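Local coordinates for concanavalin A-like lectin protein kinase family protein (Theobroma cacao, PDB 6CTH) that probably transfers phosphate from ATP to protein substrates as a plant lectin receptor-like kinase, and is held here with an inhibitor and magnesium, at residues 257-268 against 286-296. Numbering follows the deposited sequence.
With ACT (acetate ion), chain D.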
loop_
_atom_site.group_PDB
_atom_site.type_symbol
_atom_site.label_atom_id
_atom_site.label_comp_id
_atom_site.label_asym_id
_atom_site.label_seq_id
_atom_site.Cartn_x
_atom_site.Cartn_y
_atom_site.Cartn_z
ATOM N N LYS A 257 -2.975 -1.432 -24.235
ATOM C CA LYS A 257 -1.670 -2.059 -24.134
ATOM C C LYS A 257 -1.143 -2.011 -22.664
ATOM O O LYS A 257 -0.597 -2.988 -22.157
ATOM C CB LYS A 257 -0.744 -1.304 -25.062
ATOM C CG LYS A 257 0.637 -1.863 -25.209
ATOM C CD LYS A 257 1.516 -0.868 -25.982
ATOM C CE LYS A 257 2.982 -1.241 -25.887
ATOM N NZ LYS A 257 3.190 -2.649 -26.356
ATOM N N GLN A 258 -1.328 -0.866 -22.014
ATOM C CA GLN A 258 -0.923 -0.673 -20.605
ATOM C C GLN A 258 -1.854 -1.433 -19.694
ATOM O O GLN A 258 -1.428 -1.975 -18.688
ATOM C CB GLN A 258 -0.881 0.815 -20.225
ATOM C CG GLN A 258 0.275 1.590 -20.848
ATOM C CD GLN A 258 0.294 3.066 -20.492
ATOM O OE1 GLN A 258 -0.650 3.616 -19.937
ATOM N NE2 GLN A 258 1.384 3.717 -20.822
ATOM N N LEU A 259 -3.136 -1.534 -20.054
ATOM C CA LEU A 259 -4.068 -2.282 -19.223
ATOM C C LEU A 259 -3.711 -3.746 -19.231
ATOM O O LEU A 259 -3.705 -4.384 -18.190
ATOM C CB LEU A 259 -5.530 -2.122 -19.681
ATOM C CG LEU A 259 -6.539 -3.031 -18.983
ATOM C CD1 LEU A 259 -6.629 -2.809 -17.475
ATOM C CD2 LEU A 259 -7.896 -2.812 -19.634
ATOM N N GLU A 260 -3.435 -4.287 -20.422
ATOM C CA GLU A 260 -3.024 -5.657 -20.540
ATOM C C GLU A 260 -1.792 -5.913 -19.705
ATOM O O GLU A 260 -1.684 -6.928 -19.017
ATOM C CB GLU A 260 -2.696 -5.994 -22.019
ATOM C CG GLU A 260 -2.278 -7.428 -22.249
ATOM C CD GLU A 260 -2.079 -7.726 -23.738
ATOM O OE1 GLU A 260 -1.237 -7.057 -24.359
ATOM O OE2 GLU A 260 -2.822 -8.574 -24.243
ATOM N N CYS A 261 -0.851 -4.992 -19.809
ATOM C CA CYS A 261 0.419 -5.152 -19.135
ATOM C C CYS A 261 0.217 -5.158 -17.633
ATOM O O CYS A 261 0.769 -6.005 -16.946
ATOM C CB CYS A 261 1.348 -4.038 -19.533
ATOM S SG CYS A 261 3.007 -4.312 -18.894
ATOM N N LEU A 262 -0.585 -4.220 -17.156
ATOM C CA LEU A 262 -0.906 -4.121 -15.724
ATOM C C LEU A 262 -1.576 -5.366 -15.219
ATOM O O LEU A 262 -1.203 -5.877 -14.178
ATOM C CB LEU A 262 -1.742 -2.875 -15.414
ATOM C CG LEU A 262 -2.034 -2.603 -13.927
ATOM C CD1 LEU A 262 -0.763 -2.519 -13.105
ATOM C CD2 LEU A 262 -2.806 -1.306 -13.750
ATOM N N VAL A 263 -2.563 -5.882 -15.960
ATOM C CA VAL A 263 -3.251 -7.091 -15.533
ATOM C C VAL A 263 -2.330 -8.288 -15.510
ATOM O O VAL A 263 -2.348 -9.042 -14.562
ATOM C CB VAL A 263 -4.499 -7.371 -16.426
ATOM C CG1 VAL A 263 -5.056 -8.759 -16.187
ATOM C CG2 VAL A 263 -5.580 -6.343 -16.143
ATOM N N MET A 264 -1.539 -8.494 -16.565
ATOM C CA MET A 264 -0.670 -9.658 -16.587
ATOM C C MET A 264 0.437 -9.584 -15.522
ATOM O O MET A 264 0.785 -10.595 -14.910
ATOM C CB MET A 264 -0.123 -9.952 -18.015
ATOM C CG MET A 264 -1.184 -10.580 -18.963
ATOM S SD MET A 264 -0.441 -10.484 -20.598
ATOM C CE MET A 264 0.439 -12.042 -20.564
ATOM N N VAL A 265 0.989 -8.397 -15.295
ATOM C CA VAL A 265 1.941 -8.177 -14.191
ATOM C C VAL A 265 1.257 -8.477 -12.857
ATOM O O VAL A 265 1.817 -9.162 -12.023
ATOM C CB VAL A 265 2.483 -6.731 -14.235
ATOM C CG1 VAL A 265 3.076 -6.292 -12.907
ATOM C CG2 VAL A 265 3.475 -6.599 -15.393
ATOM N N GLY A 266 0.046 -7.986 -12.673
ATOM C CA GLY A 266 -0.673 -8.269 -11.433
ATOM C C GLY A 266 -0.853 -9.750 -11.137
ATOM O O GLY A 266 -0.631 -10.215 -10.021
ATOM N N LEU A 267 -1.275 -10.514 -12.152
ATOM C CA LEU A 267 -1.466 -11.962 -11.957
ATOM C C LEU A 267 -0.152 -12.681 -11.688
ATOM O O LEU A 267 -0.077 -13.576 -10.877
ATOM C CB LEU A 267 -2.195 -12.551 -13.197
ATOM C CG LEU A 267 -3.600 -12.011 -13.483
ATOM C CD1 LEU A 267 -4.061 -12.539 -14.824
ATOM C CD2 LEU A 267 -4.525 -12.410 -12.347
ATOM N N TRP A 268 0.887 -12.331 -12.435
ATOM C CA TRP A 268 2.234 -12.887 -12.244
ATOM C C TRP A 268 2.710 -12.713 -10.817
ATOM O O TRP A 268 3.246 -13.634 -10.212
ATOM C CB TRP A 268 3.157 -12.180 -13.219
ATOM C CG TRP A 268 4.526 -12.679 -13.456
ATOM C CD1 TRP A 268 4.992 -13.963 -13.326
ATOM C CD2 TRP A 268 5.613 -11.913 -14.005
ATOM N NE1 TRP A 268 6.325 -14.024 -13.725
ATOM C CE2 TRP A 268 6.718 -12.788 -14.156
ATOM C CE3 TRP A 268 5.761 -10.571 -14.375
ATOM C CZ2 TRP A 268 7.966 -12.365 -14.656
ATOM C CZ3 TRP A 268 7.025 -10.146 -14.872
ATOM C CH2 TRP A 268 8.080 -11.065 -15.042
ATOM N N VAL A 286 8.951 -4.940 -17.181
ATOM C CA VAL A 286 7.760 -5.302 -17.955
ATOM C C VAL A 286 6.775 -4.135 -18.080
ATOM O O VAL A 286 6.224 -3.895 -19.171
ATOM C CB VAL A 286 7.088 -6.559 -17.398
ATOM C CG1 VAL A 286 5.771 -6.854 -18.109
ATOM C CG2 VAL A 286 8.032 -7.740 -17.517
ATOM N N LEU A 287 6.511 -3.439 -16.965
ATOM C CA LEU A 287 5.664 -2.249 -16.979
ATOM C C LEU A 287 6.146 -1.151 -17.936
ATOM O O LEU A 287 5.303 -0.400 -18.487
ATOM C CB LEU A 287 5.530 -1.638 -15.546
ATOM C CG LEU A 287 4.679 -2.516 -14.620
ATOM C CD1 LEU A 287 4.781 -1.989 -13.209
ATOM C CD2 LEU A 287 3.210 -2.708 -15.042
ATOM N N ASN A 288 7.468 -1.051 -18.114
ATOM C CA ASN A 288 8.072 -0.081 -19.043
ATOM C C ASN A 288 8.345 -0.662 -20.415
ATOM O O ASN A 288 9.059 -0.038 -21.213
ATOM C CB ASN A 288 9.360 0.487 -18.443
ATOM C CG ASN A 288 9.088 1.345 -17.239
ATOM O OD1 ASN A 288 9.169 0.891 -16.095
ATOM N ND2 ASN A 288 8.666 2.566 -17.484
ATOM N N PHE A 289 7.844 -1.864 -20.686
ATOM C CA PHE A 289 7.946 -2.497 -21.995
ATOM C C PHE A 289 9.403 -2.651 -22.432
ATOM O O PHE A 289 9.709 -2.565 -23.629
ATOM C CB PHE A 289 7.129 -1.706 -23.020
ATOM C CG PHE A 289 5.675 -1.588 -22.664
ATOM C CD1 PHE A 289 4.829 -2.688 -22.798
ATOM C CD2 PHE A 289 5.154 -0.382 -22.196
ATOM C CE1 PHE A 289 3.478 -2.590 -22.457
ATOM C CE2 PHE A 289 3.820 -0.273 -21.850
ATOM C CZ PHE A 289 2.985 -1.377 -21.976
ATOM N N GLU A 290 10.281 -2.900 -21.462
ATOM C CA GLU A 290 11.685 -3.188 -21.695
ATOM C C GLU A 290 11.966 -4.694 -21.625
ATOM O O GLU A 290 13.107 -5.132 -21.875
ATOM C CB GLU A 290 12.558 -2.418 -20.679
ATOM C CG GLU A 290 12.438 -0.904 -20.784
ATOM C CD GLU A 290 13.304 -0.119 -19.774
ATOM O OE1 GLU A 290 14.431 -0.546 -19.420
ATOM O OE2 GLU A 290 12.887 0.972 -19.348
ATOM N N ALA A 291 10.957 -5.494 -21.301
ATOM C CA ALA A 291 11.094 -6.952 -21.239
ATOM C C ALA A 291 9.765 -7.583 -21.525
ATOM O O ALA A 291 8.742 -6.915 -21.352
ATOM C CB ALA A 291 11.625 -7.410 -19.881
ATOM N N PRO A 292 9.739 -8.873 -21.926
ATOM C CA PRO A 292 8.448 -9.427 -22.367
ATOM C C PRO A 292 7.394 -9.669 -21.298
ATOM O O PRO A 292 7.735 -9.935 -20.151
ATOM C CB PRO A 292 8.836 -10.793 -22.960
ATOM C CG PRO A 292 10.244 -10.617 -23.363
ATOM C CD PRO A 292 10.839 -9.798 -22.249
ATOM N N LEU A 293 6.128 -9.679 -21.727
ATOM C CA LEU A 293 5.012 -10.050 -20.879
ATOM C C LEU A 293 5.258 -11.456 -20.352
ATOM O O LEU A 293 5.865 -12.272 -21.037
ATOM C CB LEU A 293 3.679 -9.992 -21.636
ATOM C CG LEU A 293 3.230 -8.587 -22.075
ATOM C CD1 LEU A 293 2.117 -8.742 -23.075
ATOM C CD2 LEU A 293 2.775 -7.715 -20.919
ATOM N N PRO A 294 4.846 -11.739 -19.119
ATOM C CA PRO A 294 5.035 -13.099 -18.612
ATOM C C PRO A 294 4.148 -14.109 -19.353
ATOM O O PRO A 294 3.062 -13.742 -19.780
ATOM C CB PRO A 294 4.540 -13.010 -17.171
ATOM C CG PRO A 294 3.527 -11.928 -17.222
ATOM C CD PRO A 294 4.118 -10.895 -18.155
ATOM N N ASN A 295 4.607 -15.348 -19.438
ATOM C CA ASN A 295 3.789 -16.473 -19.920
ATOM C C ASN A 295 3.006 -17.036 -18.726
ATOM O O ASN A 295 3.567 -17.672 -17.834
ATOM C CB ASN A 295 4.637 -17.568 -20.572
ATOM C CG ASN A 295 5.058 -17.206 -21.992
ATOM O OD1 ASN A 295 4.894 -16.056 -22.426
ATOM N ND2 ASN A 295 5.623 -18.181 -22.723
ATOM N N LEU A 296 1.726 -16.762 -18.716
ATOM C CA LEU A 296 0.852 -17.202 -17.622
ATOM C C LEU A 296 -0.048 -18.308 -18.127
ATOM O O LEU A 296 -0.473 -18.228 -19.250
ATOM C CB LEU A 296 0.015 -16.039 -17.176
ATOM C CG LEU A 296 0.841 -14.933 -16.525
ATOM C CD1 LEU A 296 -0.100 -13.815 -16.166
ATOM C CD2 LEU A 296 1.558 -15.428 -15.266
HETATM C C ACT D . 7.810 -15.896 -17.841
HETATM O O ACT D . 7.070 -16.801 -17.441
HETATM O OXT ACT D . 7.449 -15.129 -18.742
HETATM C CH3 ACT D . 9.083 -15.634 -17.103
#
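The ring of Phe289 packs one face against the aliphatic chain of Lys257 at one end of a helix-against-tail contact in the C-terminal lobe of the protein kinase fold, where the chain leaving helix 280-287 turns back along helix 256-269. Phe289, with positive phi, is the C-prime residue of the Schellman motif that ends helix 280-287, and this turn directs its ring at the other helix. Lys257 CE sits over that face, 3.8 Å from the Phe289 ring centroid, and the bend at chi4 (55°) leaves NZ above the ring plane but displaced past its rim, an off-centre cation-pi contact. On the opposite face, towards the rim, is Val286 O, while Gln258 CG comes to the edge near the ring plane; Gln258 OE1 is bonded elsewhere, to Trp112.

Cys261 fills the middle. Its thiol, anti to the backbone N (chi1 -172°), drops between Val286, Leu287 and Leu293, with SG 3.8 Å from Val286 CG1 and 4.0 Å from Leu293 CD2, and has an oblique sulfur-aromatic approach to Phe289. Val265 CG2 meets Val286 CG1 at 3.6 Å, the two side chains lying alongside and pointing in opposite senses. Tyr116 of helix 112-132 touches Cys261 and bonds to Leu287 O, tying this layer to the lobe's core.

Further along, the extended tail covers the helix with Leu293, Pro294 and Leu296. The Leu293 side chain runs crosswise to that of Met264, its CD1 against SD, and Leu296 CD1 packs on Leu267 CB, 3.8 Å away. An acetate, probably from the crystallisation liquor, accepts a hydrogen bond at OXT from Asn295 N. Beside it Pro294 CB makes a CH-pi contact over one face of the Trp268 indole, 3.6 Å from the five-membered-ring centroid and 14° off its normal.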